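Local coordinates for protein ribokinase (Giardia lamblia, PDB 6WHJ) that probably phosphorylates D-ribose at its O-5 hydroxyl, using magnesium-bound ATP, to give D-ribose 5-phosphate, at residues N47-C52 and A62-A67. Residues are numbered along the deposited sequence; the frame is centred on the assembly and turned at random.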
loop_
_atom_site.group_PDB
_atom_site.type_symbol
_atom_site.label_atom_id
_atom_site.label_comp_id
_atom_site.label_asym_id
_atom_site.label_seq_id
_atom_site.Cartn_x
_atom_site.Cartn_y
_atom_site.Cartn_z
ATOM N N ASN B 47 17.715 6.749 -1.009
ATOM C CA ASN B 47 17.664 7.327 -2.350
ATOM C C ASN B 47 18.742 8.377 -2.541
ATOM O O ASN B 47 19.382 8.437 -3.595
ATOM C CB ASN B 47 16.296 7.936 -2.616
ATOM C CG ASN B 47 15.252 6.900 -2.909
ATOM O OD1 ASN B 47 15.567 5.748 -3.227
ATOM N ND2 ASN B 47 13.993 7.295 -2.788
ATOM N N GLN B 48 18.955 9.213 -1.530
ATOM C CA GLN B 48 19.966 10.254 -1.640
ATOM C C GLN B 48 21.373 9.681 -1.597
ATOM O O GLN B 48 22.278 10.229 -2.235
ATOM C CB GLN B 48 19.773 11.286 -0.537
ATOM C CG GLN B 48 18.647 12.224 -0.804
ATOM C CD GLN B 48 18.351 13.059 0.401
ATOM O OE1 GLN B 48 19.218 13.229 1.258
ATOM N NE2 GLN B 48 17.144 13.628 0.464
ATOM N N ALA B 49 21.575 8.578 -0.869
ATOM C CA ALA B 49 22.879 7.923 -0.881
ATOM C C ALA B 49 23.145 7.248 -2.223
ATOM O O ALA B 49 24.287 7.226 -2.698
ATOM C CB ALA B 49 22.977 6.909 0.255
ATOM N N ILE B 50 22.109 6.679 -2.843
ATOM C CA ILE B 50 22.298 6.024 -4.131
ATOM C C ILE B 50 22.566 7.058 -5.222
ATOM O O ILE B 50 23.418 6.853 -6.098
ATOM C CB ILE B 50 21.083 5.124 -4.441
ATOM C CG1 ILE B 50 21.058 3.955 -3.448
ATOM C CG2 ILE B 50 21.120 4.612 -5.874
ATOM C CD1 ILE B 50 19.906 2.961 -3.608
ATOM N N ALA B 51 21.882 8.205 -5.157
ATOM C CA ALA B 51 22.160 9.289 -6.097
ATOM C C ALA B 51 23.597 9.786 -5.963
ATOM O O ALA B 51 24.252 10.084 -6.970
ATOM C CB ALA B 51 21.165 10.430 -5.886
ATOM N N CYS B 52 24.109 9.876 -4.726
ATOM C CA CYS B 52 25.516 10.228 -4.539
ATOM C C CYS B 52 26.417 9.232 -5.252
ATOM O O CYS B 52 27.278 9.622 -6.048
ATOM C CB CYS B 52 25.880 10.291 -3.054
ATOM S SG CYS B 52 25.312 11.768 -2.166
ATOM N N ALA B 62 30.766 8.081 -1.000
ATOM C CA ALA B 62 29.503 8.124 -0.288
ATOM C C ALA B 62 29.462 7.023 0.763
ATOM O O ALA B 62 30.135 5.995 0.648
ATOM C CB ALA B 62 28.334 7.979 -1.257
ATOM N N PHE B 63 28.651 7.244 1.794
ATOM C CA PHE B 63 28.542 6.294 2.898
ATOM C C PHE B 63 27.119 6.384 3.426
ATOM O O PHE B 63 26.673 7.466 3.821
ATOM C CB PHE B 63 29.569 6.611 3.997
ATOM C CG PHE B 63 29.711 5.532 5.051
ATOM C CD1 PHE B 63 30.361 4.346 4.765
ATOM C CD2 PHE B 63 29.228 5.724 6.336
ATOM C CE1 PHE B 63 30.497 3.365 5.730
ATOM C CE2 PHE B 63 29.360 4.751 7.303
ATOM C CZ PHE B 63 29.996 3.569 6.998
ATOM N N PHE B 64 26.391 5.270 3.401
ATOM C CA PHE B 64 25.005 5.264 3.853
ATOM C C PHE B 64 24.930 4.638 5.241
ATOM O O PHE B 64 25.533 3.590 5.493
ATOM C CB PHE B 64 24.096 4.517 2.874
ATOM C CG PHE B 64 22.664 4.399 3.348
ATOM C CD1 PHE B 64 21.941 5.536 3.698
ATOM C CD2 PHE B 64 22.029 3.160 3.411
ATOM C CE1 PHE B 64 20.633 5.437 4.137
ATOM C CE2 PHE B 64 20.711 3.059 3.844
ATOM C CZ PHE B 64 20.014 4.196 4.208
ATOM N N VAL B 65 24.193 5.291 6.136
ATOM C CA VAL B 65 23.982 4.822 7.496
ATOM C C VAL B 65 22.486 4.641 7.680
ATOM O O VAL B 65 21.730 5.617 7.600
ATOM C CB VAL B 65 24.537 5.810 8.532
ATOM C CG1 VAL B 65 24.368 5.244 9.941
ATOM C CG2 VAL B 65 25.988 6.161 8.221
ATOM N N GLY B 66 22.059 3.402 7.918
ATOM C CA GLY B 66 20.648 3.094 8.084
ATOM C C GLY B 66 20.456 1.733 8.713
ATOM O O GLY B 66 21.399 0.957 8.861
ATOM N N ALA B 67 19.204 1.442 9.071
ATOM C CA ALA B 67 18.838 0.187 9.716
ATOM C C ALA B 67 17.668 -0.457 8.981
ATOM O O ALA B 67 16.712 0.225 8.595
ATOM C CB ALA B 67 18.477 0.393 11.188
#
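A49 meets F64 where helix 44-55 lies against strand 62-69, a worked example of how small residues let a helix settle on a β-sheet. The methyl carbon CB of A49 reaches CB of F64 at 3.7 Å and CD1 of the same ring at 3.8 Å, so it fits against the root of the phenylalanine and the near ortho carbon, approaching the ring obliquely. F64 has CG anti to its backbone N (chi1 176°), which carries the ring along the strand past the alanine. One face of that ring is occupied by its own chain: N of G66 stands 4.2 Å above the plane, over the ring centre. Y81 of helix 72-84 adds a second aromatic ring, its plane nearly parallel to that of F64, and also touches A49.

One helical turn further on, the CB methylene of C52 meets the CB methyl of A62 at 3.8 Å, the base of the cysteine rather than its sulfur doing the touching, and this single touch is the looser half of the contact. SG of C52 lies beside its own backbone N; the side chain also reaches I9 of strand 9-12 and V282 of helix 272-287. Neither half has a solvent side, since all four touching residues are buried. F63, whose side chain leaves the strand away from the helix, is partly exposed.

The axes of helix segment 47-52 and strand segment 62-65 run nearly antiparallel, at 165°, and approach to 8.1 Å. From the same helix, Q48 turns to another task, with NE2 hydrogen-bonded to OD1 of D274, the predicted proton acceptor, while N47 belongs to the predicted substrate site. The arrangement is that of a helix packed on the central, largely parallel sheet of the α/β fold of PfkB-family ribokinases.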